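Local structure of catechol O-methyltransferase (Niastella koreensis GR20-10, 7CVV) at residues Leu85-Tyr90 with Ser109-Arg114; Leu62-Leu67 with Ile136-Asp141; Asp22-Ala27 with Ala68-Ile73. The protein transfers the methyl group of S-adenosylmethionine to a hydroxyl of catechol-like compounds, with magnesium as preferred cofactor, and gives meta- and para-methylated products in equal proportion. All blocks are in the same frame, centred on the assembly; numbering follows the deposited sequence.

All three contacts are largely buried, and all three touch the bound S-adenosylmethionine. Contacts 1 and 2 belong to the same sheet and are parallel strand pairs. Contact 2 lies at the middle of the fold, with its centre about 5 Å from that of the chain. Contact 1 reaches the outermost strand 111-115, where Gln112 is exposed. Contact 3 is a helix packing with no hydrogen bond between its segments. The chemistry follows the place: backbone bonds in the sheet, apolar contact between the helices. Strands 84-89 and 60-64 are neighbours, and Thr87 of contact 1 hydrogen-bonds to Thr66 and Glu63 of contact 2. Glu63 in turn hydrogen-bonds to Ser71 and Thr72 of contact 3.

Contact 1: Leu85-Tyr90 with Ser109-Arg114; sequences LITLEY and SQVQIR. With SAM (S-adenosylmethionine), chain D.
Thr87 CG2 and Ile113 CG1 touch at 3.6 Å, the two side chains alongside and pointing the same way. Thr87 holds OG1 opposite its own N (chi1 -178°), which leaves CG2 for Ile113. OG1 hydrogen-bonds to Glu63 OE2 on the neighbouring strand and Thr66 OG1 in the loop after it. On the other face of the sheet, Leu88 CD2 lies 3.9 Å from Arg114 CB. Ile86 CG2 reaches Arg114 CG at a slant, 4.0 Å away. Five backbone hydrogen bonds tie the strands, beginning with Leu85 N to Gln110 O at 2.9 Å and ending with Glu89 N to Arg114 O at 3.2 Å. This is the parallel pairing of a beta-alpha-beta unit of the Rossmann-like methyltransferase fold, with helix 92-103 as the crossover. Arg114 bends at chi2 (-135°) and meets Gln112 side-on. NE and NH2 both donate to Gln112 OE1, the first from above the amide plane. NH2 also forms a salt bridge with Glu128. Putting an alanine here would probably leave Gln112 OE1 and Glu128 without this donor and Ile86 CG2 without its neighbour. Ile121 and Leu125 of helix 118-127 pack on Arg114. At the strand end, Glu89 takes the ribose diol of S-adenosylmethionine: O3' donates to Glu89 OE1 at 2.6 Å and O2' to Glu89 OE2. Three backbone N-H groups hold this carboxylate: Thr66 and Leu67 on OE1, Asp91 on OE2.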
loop_
_atom_site.group_PDB
_atom_site.type_symbol
_atom_site.label_atom_id
_atom_site.label_comp_id
_atom_site.label_asym_id
_atom_site.label_seq_id
_atom_site.Cartn_x
_atom_site.Cartn_y
_atom_site.Cartn_z
ATOM N N LEU A 85 -1.529 20.753 3.762
ATOM C CA LEU A 85 -1.332 20.190 2.407
ATOM C C LEU A 85 -1.143 21.318 1.393
ATOM O O LEU A 85 -2.021 22.181 1.229
ATOM C CB LEU A 85 -2.531 19.319 2.037
ATOM C CG LEU A 85 -2.289 18.352 0.880
ATOM C CD1 LEU A 85 -3.238 17.175 0.959
ATOM C CD2 LEU A 85 -2.447 19.066 -0.447
ATOM N N ILE A 86 -0.017 21.274 0.705
ATOM C CA ILE A 86 0.301 22.183 -0.421
ATOM C C ILE A 86 0.226 21.369 -1.712
ATOM O O ILE A 86 1.017 20.425 -1.854
ATOM C CB ILE A 86 1.668 22.845 -0.188
ATOM C CG1 ILE A 86 1.721 23.486 1.202
ATOM C CG2 ILE A 86 1.974 23.843 -1.299
ATOM C CD1 ILE A 86 3.095 23.951 1.595
ATOM N N THR A 87 -0.705 21.754 -2.595
ATOM C CA THR A 87 -1.029 21.088 -3.877
ATOM C C THR A 87 -0.718 22.045 -5.035
ATOM O O THR A 87 -1.179 23.183 -4.969
ATOM C CB THR A 87 -2.482 20.594 -3.864
ATOM O OG1 THR A 87 -2.690 19.918 -5.108
ATOM C CG2 THR A 87 -3.510 21.687 -3.658
ATOM N N LEU A 88 0.021 21.586 -6.055
ATOM C CA LEU A 88 0.452 22.408 -7.224
ATOM C C LEU A 88 -0.424 22.079 -8.448
ATOM O O LEU A 88 -0.735 20.865 -8.664
ATOM C CB LEU A 88 1.943 22.174 -7.505
ATOM C CG LEU A 88 2.831 22.124 -6.260
ATOM C CD1 LEU A 88 4.317 22.104 -6.604
ATOM C CD2 LEU A 88 2.512 23.282 -5.324
ATOM N N GLU A 89 -0.806 23.121 -9.206
ATOM C CA GLU A 89 -1.734 23.041 -10.368
ATOM C C GLU A 89 -1.350 24.081 -11.434
ATOM O O GLU A 89 -1.417 25.284 -11.146
ATOM C CB GLU A 89 -3.178 23.243 -9.896
ATOM C CG GLU A 89 -4.195 23.177 -11.015
ATOM C CD GLU A 89 -4.018 21.983 -11.949
ATOM O OE1 GLU A 89 -4.000 20.826 -11.453
ATOM O OE2 GLU A 89 -3.881 22.208 -13.175
ATOM N N TYR A 90 -0.997 23.632 -12.640
ATOM C CA TYR A 90 -0.610 24.513 -13.769
ATOM C C TYR A 90 -1.824 25.334 -14.230
ATOM O O TYR A 90 -1.680 26.465 -14.671
ATOM C CB TYR A 90 -0.039 23.660 -14.899
ATOM C CG TYR A 90 0.200 24.376 -16.203
ATOM C CD1 TYR A 90 1.328 25.167 -16.393
ATOM C CD2 TYR A 90 -0.668 24.205 -17.272
ATOM C CE1 TYR A 90 1.580 25.791 -17.605
ATOM C CE2 TYR A 90 -0.432 24.823 -18.489
ATOM C CZ TYR A 90 0.692 25.616 -18.656
ATOM O OH TYR A 90 0.898 26.229 -19.856
ATOM N N SER A 109 -8.568 26.024 5.678
ATOM C CA SER A 109 -7.449 26.410 6.582
ATOM C C SER A 109 -6.274 25.428 6.461
ATOM O O SER A 109 -5.154 25.846 6.798
ATOM C CB SER A 109 -7.912 26.547 8.006
ATOM O OG SER A 109 -8.981 25.661 8.269
ATOM N N GLN A 110 -6.515 24.187 6.013
ATOM C CA GLN A 110 -5.487 23.114 5.953
ATOM C C GLN A 110 -4.835 23.049 4.569
ATOM O O GLN A 110 -3.729 22.540 4.483
ATOM C CB GLN A 110 -6.078 21.731 6.226
ATOM C CG GLN A 110 -6.082 21.323 7.688
ATOM C CD GLN A 110 -7.442 21.465 8.322
ATOM O OE1 GLN A 110 -8.485 21.342 7.673
ATOM N NE2 GLN A 110 -7.432 21.737 9.614
ATOM N N VAL A 111 -5.527 23.455 3.515
ATOM C CA VAL A 111 -5.077 23.227 2.114
ATOM C C VAL A 111 -4.645 24.571 1.525
ATOM O O VAL A 111 -5.409 25.539 1.638
ATOM C CB VAL A 111 -6.201 22.583 1.276
ATOM C CG1 VAL A 111 -5.790 22.361 -0.165
ATOM C CG2 VAL A 111 -6.659 21.276 1.889
ATOM N N GLN A 112 -3.482 24.610 0.887
ATOM C CA GLN A 112 -3.055 25.762 0.054
ATOM C C GLN A 112 -2.762 25.275 -1.374
ATOM O O GLN A 112 -1.915 24.360 -1.528
ATOM C CB GLN A 112 -1.841 26.414 0.704
ATOM C CG GLN A 112 -1.360 27.660 -0.005
ATOM C CD GLN A 112 -0.066 28.116 0.618
ATOM O OE1 GLN A 112 1.010 27.598 0.322
ATOM N NE2 GLN A 112 -0.174 29.067 1.524
ATOM N N ILE A 113 -3.438 25.872 -2.365
ATOM C CA ILE A 113 -3.240 25.649 -3.826
ATOM C C ILE A 113 -2.260 26.702 -4.360
ATOM O O ILE A 113 -2.592 27.865 -4.314
ATOM C CB ILE A 113 -4.605 25.688 -4.554
ATOM C CG1 ILE A 113 -5.582 24.644 -3.993
ATOM C CG2 ILE A 113 -4.418 25.527 -6.058
ATOM C CD1 ILE A 113 -7.044 24.943 -4.238
ATOM N N ARG A 114 -1.094 26.302 -4.867
ATOM C CA ARG A 114 -0.189 27.192 -5.654
ATOM C C ARG A 114 -0.390 26.931 -7.157
ATOM O O ARG A 114 -0.203 25.785 -7.589
ATOM C CB ARG A 114 1.267 26.991 -5.218
ATOM C CG ARG A 114 1.440 26.947 -3.706
ATOM C CD ARG A 114 2.608 27.779 -3.208
ATOM N NE ARG A 114 2.598 27.932 -1.751
ATOM C CZ ARG A 114 3.672 28.187 -1.006
ATOM N NH1 ARG A 114 4.859 28.318 -1.582
ATOM N NH2 ARG A 114 3.560 28.301 0.308
HETATM N N SAM D . -4.700 13.800 -8.393
HETATM C CA SAM D . -5.951 14.488 -8.809
HETATM C C SAM D . -7.165 13.703 -8.280
HETATM O O SAM D . -8.182 14.348 -7.967
HETATM O OXT SAM D . -7.043 12.471 -8.183
HETATM C CB SAM D . -6.016 14.575 -10.339
HETATM C CG SAM D . -4.828 15.299 -11.023
HETATM S SD SAM D . -4.988 15.029 -12.811
HETATM C CE SAM D . -4.359 13.351 -12.927
HETATM C "C5'" SAM D . -3.632 15.959 -13.574
HETATM C "C4'" SAM D . -3.545 17.418 -13.200
HETATM O "O4'" SAM D . -2.166 17.837 -13.333
HETATM C "C3'" SAM D . -4.372 18.380 -14.053
HETATM O "O3'" SAM D . -5.138 19.222 -13.206
HETATM C "C2'" SAM D . -3.315 19.193 -14.804
HETATM O "O2'" SAM D . -3.675 20.538 -14.999
HETATM C "C1'" SAM D . -2.159 19.150 -13.819
HETATM N N9 SAM D . -0.859 19.408 -14.409
HETATM C C8 SAM D . -0.413 18.948 -15.623
HETATM N N7 SAM D . 0.815 19.322 -15.893
HETATM C C5 SAM D . 1.214 20.043 -14.779
HETATM C C6 SAM D . 2.421 20.686 -14.460
HETATM N N6 SAM D . 3.466 20.701 -15.282
HETATM N N1 SAM D . 2.513 21.290 -13.250
HETATM C C2 SAM D . 1.447 21.252 -12.443
HETATM N N3 SAM D . 0.248 20.702 -12.650
HETATM C C4 SAM D . 0.195 20.096 -13.848
#

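Contact 2: Leu62-Leu67 with Ile136-Asp141; sequences LELGTL and IFIDAD. With SAM (S-adenosylmethionine), chain D.
Leu62 and Ile136 pack close, Leu62 CB to Ile136 CG2 at 4.0 Å. The strands run nearly parallel (3°), and this half of the contact is tight. Phe137 N donates to Leu62 O at 2.7 Å, and Leu64 N to Phe137 O at 2.8 Å. On the other face, Glu63 OE1 sits at the edge of the Phe137 ring, 3.8 Å from Phe137 CD2. Ser71 and Thr72 of helix 70-76 hold the Glu63 carboxylate. Past Leu64 the pairing loosens. The bond from Asp139 N to Leu64 O is weak, though packing persists, with Leu64 CB 4.2 Å from Ala140 CB. Glycine is called for at Gly65: a side chain would strike Leu64 O and Asp139 O. The ligand occupies this end, and partly exposed Asp141 lies by the adenine, its OD1 2.9 Å from N6 of S-adenosylmethionine. Asp139 turns CG away from its backbone N (chi1 -161°), and OD2 takes the methionine amine N at 2.6 Å. Gly65 O accepts a second, weak bond from that amine. Asp139 also binds magnesium, as do Asp165 and Asn166. One aspartate just past a strand thus serves both the methyl donor and the metal, consistent with methyl transfer taking place beside it.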
loop_
_atom_site.group_PDB
_atom_site.type_symbol
_atom_site.label_atom_id
_atom_site.label_comp_id
_atom_site.label_asym_id
_atom_site.label_seq_id
_atom_site.Cartn_x
_atom_site.Cartn_y
_atom_site.Cartn_z
ATOM N N LEU A 62 2.776 17.177 0.265
ATOM C CA LEU A 62 2.989 17.833 -1.052
ATOM C C LEU A 62 2.321 16.989 -2.137
ATOM O O LEU A 62 2.510 15.755 -2.148
ATOM C CB LEU A 62 4.484 18.011 -1.334
ATOM C CG LEU A 62 4.806 18.699 -2.661
ATOM C CD1 LEU A 62 4.131 20.060 -2.741
ATOM C CD2 LEU A 62 6.306 18.810 -2.877
ATOM N N GLU A 63 1.563 17.661 -3.002
ATOM C CA GLU A 63 0.744 17.074 -4.087
ATOM C C GLU A 63 1.074 17.816 -5.380
ATOM O O GLU A 63 0.914 19.046 -5.400
ATOM C CB GLU A 63 -0.743 17.203 -3.757
ATOM C CG GLU A 63 -1.635 16.540 -4.794
ATOM C CD GLU A 63 -3.143 16.626 -4.562
ATOM O OE1 GLU A 63 -3.822 15.611 -4.826
ATOM O OE2 GLU A 63 -3.653 17.708 -4.150
ATOM N N LEU A 64 1.540 17.110 -6.408
ATOM C CA LEU A 64 1.645 17.658 -7.785
ATOM C C LEU A 64 0.403 17.231 -8.566
ATOM O O LEU A 64 0.276 16.069 -8.832
ATOM C CB LEU A 64 2.902 17.136 -8.487
ATOM C CG LEU A 64 4.228 17.329 -7.759
ATOM C CD1 LEU A 64 5.347 17.582 -8.752
ATOM C CD2 LEU A 64 4.159 18.459 -6.758
ATOM N N GLY A 65 -0.451 18.158 -8.956
ATOM C CA GLY A 65 -1.616 17.856 -9.793
ATOM C C GLY A 65 -2.852 17.786 -8.931
ATOM O O GLY A 65 -3.086 16.723 -8.324
ATOM N N THR A 66 -3.567 18.911 -8.850
ATOM C CA THR A 66 -4.772 19.130 -8.009
ATOM C C THR A 66 -6.021 18.632 -8.748
ATOM O O THR A 66 -6.781 17.868 -8.135
ATOM C CB THR A 66 -4.847 20.613 -7.616
ATOM O OG1 THR A 66 -3.530 21.018 -7.221
ATOM C CG2 THR A 66 -5.819 20.883 -6.493
ATOM N N LEU A 67 -6.190 19.024 -10.019
ATOM C CA LEU A 67 -7.439 18.898 -10.814
ATOM C C LEU A 67 -8.588 19.548 -10.025
ATOM O O LEU A 67 -8.436 20.714 -9.661
ATOM C CB LEU A 67 -7.672 17.422 -11.134
ATOM C CG LEU A 67 -8.640 17.153 -12.297
ATOM C CD1 LEU A 67 -8.002 17.488 -13.647
ATOM C CD2 LEU A 67 -9.117 15.717 -12.291
ATOM N N ILE A 136 4.444 12.826 -0.173
ATOM C CA ILE A 136 4.487 13.576 -1.457
ATOM C C ILE A 136 3.818 12.734 -2.536
ATOM O O ILE A 136 4.317 11.618 -2.815
ATOM C CB ILE A 136 5.921 13.931 -1.857
ATOM C CG1 ILE A 136 6.632 14.654 -0.707
ATOM C CG2 ILE A 136 5.878 14.745 -3.141
ATOM C CD1 ILE A 136 8.104 14.950 -0.952
ATOM N N PHE A 137 2.738 13.268 -3.101
ATOM C CA PHE A 137 1.918 12.617 -4.145
ATOM C C PHE A 137 2.218 13.305 -5.476
ATOM O O PHE A 137 1.880 14.491 -5.605
ATOM C CB PHE A 137 0.436 12.702 -3.783
ATOM C CG PHE A 137 -0.460 11.938 -4.715
ATOM C CD1 PHE A 137 -0.102 10.676 -5.165
ATOM C CD2 PHE A 137 -1.661 12.479 -5.151
ATOM C CE1 PHE A 137 -0.930 9.971 -6.027
ATOM C CE2 PHE A 137 -2.482 11.778 -6.026
ATOM C CZ PHE A 137 -2.116 10.525 -6.460
ATOM N N ILE A 138 2.866 12.586 -6.403
ATOM C CA ILE A 138 3.137 13.054 -7.789
ATOM C C ILE A 138 2.089 12.448 -8.735
ATOM O O ILE A 138 2.017 11.214 -8.838
ATOM C CB ILE A 138 4.588 12.724 -8.211
ATOM C CG1 ILE A 138 5.620 13.263 -7.215
ATOM C CG2 ILE A 138 4.838 13.265 -9.608
ATOM C CD1 ILE A 138 7.015 12.684 -7.386
ATOM N N ASP A 139 1.347 13.306 -9.441
ATOM C CA ASP A 139 0.193 12.945 -10.312
ATOM C C ASP A 139 -0.043 14.068 -11.344
ATOM O O ASP A 139 -1.210 14.479 -11.553
ATOM C CB ASP A 139 -1.054 12.672 -9.461
ATOM C CG ASP A 139 -2.141 11.878 -10.175
ATOM O OD1 ASP A 139 -1.778 10.976 -10.998
ATOM O OD2 ASP A 139 -3.352 12.155 -9.906
ATOM N N ALA A 140 1.026 14.565 -11.966
ATOM C CA ALA A 140 0.976 15.643 -12.983
ATOM C C ALA A 140 1.343 15.067 -14.363
ATOM O O ALA A 140 1.181 13.838 -14.551
ATOM C CB ALA A 140 1.885 16.760 -12.552
ATOM N N ASP A 141 1.792 15.916 -15.300
ATOM C CA ASP A 141 2.403 15.482 -16.587
ATOM C C ASP A 141 3.500 14.458 -16.269
ATOM O O ASP A 141 4.134 14.568 -15.196
ATOM C CB ASP A 141 2.877 16.677 -17.422
ATOM C CG ASP A 141 3.834 17.655 -16.742
ATOM O OD1 ASP A 141 3.748 17.840 -15.494
ATOM O OD2 ASP A 141 4.641 18.265 -17.482
HETATM N N SAM D . -4.700 13.800 -8.393
HETATM C CA SAM D . -5.951 14.488 -8.809
HETATM C C SAM D . -7.165 13.703 -8.280
HETATM O O SAM D . -8.182 14.348 -7.967
HETATM O OXT SAM D . -7.043 12.471 -8.183
HETATM C CB SAM D . -6.016 14.575 -10.339
HETATM C CG SAM D . -4.828 15.299 -11.023
HETATM S SD SAM D . -4.988 15.029 -12.811
HETATM C CE SAM D . -4.359 13.351 -12.927
HETATM C "C5'" SAM D . -3.632 15.959 -13.574
HETATM C "C4'" SAM D . -3.545 17.418 -13.200
HETATM O "O4'" SAM D . -2.166 17.837 -13.333
HETATM C "C3'" SAM D . -4.372 18.380 -14.053
HETATM O "O3'" SAM D . -5.138 19.222 -13.206
HETATM C "C2'" SAM D . -3.315 19.193 -14.804
HETATM O "O2'" SAM D . -3.675 20.538 -14.999
HETATM C "C1'" SAM D . -2.159 19.150 -13.819
HETATM N N9 SAM D . -0.859 19.408 -14.409
HETATM C C8 SAM D . -0.413 18.948 -15.623
HETATM N N7 SAM D . 0.815 19.322 -15.893
HETATM C C5 SAM D . 1.214 20.043 -14.779
HETATM C C6 SAM D . 2.421 20.686 -14.460
HETATM N N6 SAM D . 3.466 20.701 -15.282
HETATM N N1 SAM D . 2.513 21.290 -13.250
HETATM C C2 SAM D . 1.447 21.252 -12.443
HETATM N N3 SAM D . 0.248 20.702 -12.650
HETATM C C4 SAM D . 0.195 20.096 -13.848
#

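Contact 3: Asp22-Ala27 with Ala68-Ile73; sequences DALLAA and AGYSTI. With SAM (S-adenosylmethionine), chain D.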
loop_
_atom_site.group_PDB
_atom_site.type_symbol
_atom_site.label_atom_id
_atom_site.label_comp_id
_atom_site.label_asym_id
_atom_site.label_seq_id
_atom_site.Cartn_x
_atom_site.Cartn_y
_atom_site.Cartn_z
ATOM N N ASP A 22 -20.543 14.143 0.548
ATOM C CA ASP A 22 -21.058 15.209 -0.351
ATOM C C ASP A 22 -19.909 16.004 -0.983
ATOM O O ASP A 22 -19.898 16.164 -2.214
ATOM C CB ASP A 22 -22.004 16.131 0.416
ATOM C CG ASP A 22 -23.451 15.664 0.472
ATOM O OD1 ASP A 22 -23.797 14.611 -0.150
ATOM O OD2 ASP A 22 -24.242 16.375 1.144
ATOM N N ALA A 23 -18.960 16.492 -0.194
ATOM C CA ALA A 23 -17.817 17.260 -0.735
ATOM C C ALA A 23 -17.119 16.445 -1.844
ATOM O O ALA A 23 -16.863 17.026 -2.899
ATOM C CB ALA A 23 -16.884 17.686 0.371
ATOM N N LEU A 24 -16.909 15.135 -1.662
ATOM C CA LEU A 24 -16.274 14.241 -2.682
ATOM C C LEU A 24 -17.204 14.049 -3.896
ATOM O O LEU A 24 -16.676 14.123 -5.038
ATOM C CB LEU A 24 -15.876 12.895 -2.056
ATOM C CG LEU A 24 -14.580 12.893 -1.245
ATOM C CD1 LEU A 24 -14.367 11.559 -0.570
ATOM C CD2 LEU A 24 -13.378 13.210 -2.110
ATOM N N LEU A 25 -18.514 13.835 -3.697
ATOM C CA LEU A 25 -19.472 13.693 -4.835
ATOM C C LEU A 25 -19.487 14.987 -5.666
ATOM O O LEU A 25 -19.614 14.907 -6.917
ATOM C CB LEU A 25 -20.884 13.370 -4.336
ATOM C CG LEU A 25 -21.102 12.002 -3.688
ATOM C CD1 LEU A 25 -22.596 11.806 -3.366
ATOM C CD2 LEU A 25 -20.559 10.858 -4.554
ATOM N N ALA A 26 -19.394 16.133 -4.991
ATOM C CA ALA A 26 -19.394 17.487 -5.588
ATOM C C ALA A 26 -18.137 17.682 -6.429
ATOM O O ALA A 26 -18.267 18.123 -7.568
ATOM C CB ALA A 26 -19.461 18.532 -4.507
ATOM N N ALA A 27 -16.966 17.365 -5.874
ATOM C CA ALA A 27 -15.680 17.379 -6.605
ATOM C C ALA A 27 -15.832 16.630 -7.935
ATOM O O ALA A 27 -15.507 17.216 -9.011
ATOM C CB ALA A 27 -14.583 16.803 -5.753
ATOM N N ALA A 68 -9.682 18.848 -9.724
ATOM C CA ALA A 68 -10.822 19.416 -8.963
ATOM C C ALA A 68 -10.592 19.248 -7.457
ATOM O O ALA A 68 -11.488 19.643 -6.683
ATOM C CB ALA A 68 -12.119 18.780 -9.392
ATOM N N GLY A 69 -9.447 18.677 -7.069
ATOM C CA GLY A 69 -9.069 18.436 -5.664
ATOM C C GLY A 69 -9.752 17.232 -5.041
ATOM O O GLY A 69 -9.893 17.220 -3.823
ATOM N N TYR A 70 -10.119 16.214 -5.812
ATOM C CA TYR A 70 -10.694 14.950 -5.283
ATOM C C TYR A 70 -9.666 14.273 -4.348
ATOM O O TYR A 70 -9.969 14.044 -3.156
ATOM C CB TYR A 70 -11.167 14.083 -6.447
ATOM C CG TYR A 70 -11.854 12.813 -6.034
ATOM C CD1 TYR A 70 -11.128 11.656 -5.808
ATOM C CD2 TYR A 70 -13.226 12.764 -5.872
ATOM C CE1 TYR A 70 -11.736 10.481 -5.415
ATOM C CE2 TYR A 70 -13.855 11.595 -5.488
ATOM C CZ TYR A 70 -13.109 10.457 -5.244
ATOM O OH TYR A 70 -13.749 9.313 -4.850
ATOM N N SER A 71 -8.456 14.017 -4.844
ATOM C CA SER A 71 -7.361 13.332 -4.099
ATOM C C SER A 71 -6.959 14.179 -2.899
ATOM O O SER A 71 -6.634 13.615 -1.855
ATOM C CB SER A 71 -6.169 13.088 -4.969
ATOM O OG SER A 71 -5.736 14.308 -5.522
ATOM N N THR A 72 -6.984 15.493 -3.092
ATOM C CA THR A 72 -6.651 16.532 -2.084
ATOM C C THR A 72 -7.568 16.361 -0.864
ATOM O O THR A 72 -7.026 16.264 0.249
ATOM C CB THR A 72 -6.725 17.921 -2.732
ATOM O OG1 THR A 72 -6.074 17.854 -4.007
ATOM C CG2 THR A 72 -6.089 18.992 -1.876
ATOM N N ILE A 73 -8.890 16.262 -1.070
ATOM C CA ILE A 73 -9.897 16.088 0.028
ATOM C C ILE A 73 -9.596 14.802 0.832
ATOM O O ILE A 73 -9.512 14.916 2.063
ATOM C CB ILE A 73 -11.339 16.157 -0.515
ATOM C CG1 ILE A 73 -11.667 17.557 -1.046
ATOM C CG2 ILE A 73 -12.335 15.720 0.537
ATOM C CD1 ILE A 73 -12.933 17.643 -1.881
HETATM N N SAM D . -4.700 13.800 -8.393
HETATM C CA SAM D . -5.951 14.488 -8.809
HETATM C C SAM D . -7.165 13.703 -8.280
HETATM O O SAM D . -8.182 14.348 -7.967
HETATM O OXT SAM D . -7.043 12.471 -8.183
HETATM C CB SAM D . -6.016 14.575 -10.339
HETATM C CG SAM D . -4.828 15.299 -11.023
HETATM S SD SAM D . -4.988 15.029 -12.811
HETATM C CE SAM D . -4.359 13.351 -12.927
HETATM C "C5'" SAM D . -3.632 15.959 -13.574
HETATM C "C4'" SAM D . -3.545 17.418 -13.200
HETATM O "O4'" SAM D . -2.166 17.837 -13.333
HETATM C "C3'" SAM D . -4.372 18.380 -14.053
HETATM O "O3'" SAM D . -5.138 19.222 -13.206
HETATM C "C2'" SAM D . -3.315 19.193 -14.804
HETATM O "O2'" SAM D . -3.675 20.538 -14.999
HETATM C "C1'" SAM D . -2.159 19.150 -13.819
HETATM N N9 SAM D . -0.859 19.408 -14.409
HETATM C C8 SAM D . -0.413 18.948 -15.623
HETATM N N7 SAM D . 0.815 19.322 -15.893
HETATM C C5 SAM D . 1.214 20.043 -14.779
HETATM C C6 SAM D . 2.421 20.686 -14.460
HETATM N N6 SAM D . 3.466 20.701 -15.282
HETATM N N1 SAM D . 2.513 21.290 -13.250
HETATM C C2 SAM D . 1.447 21.252 -12.443
HETATM N N3 SAM D . 0.248 20.702 -12.650
HETATM C C4 SAM D . 0.195 20.096 -13.848
#
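Helix 70-76 follows the glycine-containing loop after strand 60-64, which in class I methyltransferases carries the S-adenosylmethionine site, and helix 22-33 packs against its outer side. Leu24 is the main contact of that outer helix. Its CD2 lies over one face of the Tyr70 ring, 4.0 Å from the ring centroid and 21° off the normal, a CH-pi contact offset toward the rim. Leu24 runs roughly perpendicular to Tyr70. Leu24 CD2 is also 3.8 Å from Ile73 CG2, and here Leu24 and Ile73 pass one another, pointing opposite ways. Ala27 comes to the edge of the ring instead, with CB 4.3 Å from Tyr70 CD2. Ala27 CB also meets Ile73 CD1 at 4.3 Å. Ala68 CB rests 3.8 Å from Ala27 O. No hydrogen bond joins the segments, which are held by apolar packing. In the Rossmann-like fold this places an N-terminal helix on the first helix after the first strand. Tyr70 (chi1 -176°) swings its ring out from the helix toward Leu24, and Val41 and Trp74 also pack against it. Gly69 is the N-cap, and its positive phi (78°) favours glycine. The inner side of the same turn faces the ligand. Ser71 N donates to the carboxylate O of S-adenosylmethionine at 3.2 Å, so the start of the helix would favour that negative group. Ser71 OG accepts from the ligand amine N at 3.1 Å, and Glu63 OE1 also hydrogen-bonds to this hydroxyl. Ile102 of helix 92-103 packs against Thr72 and Ile73.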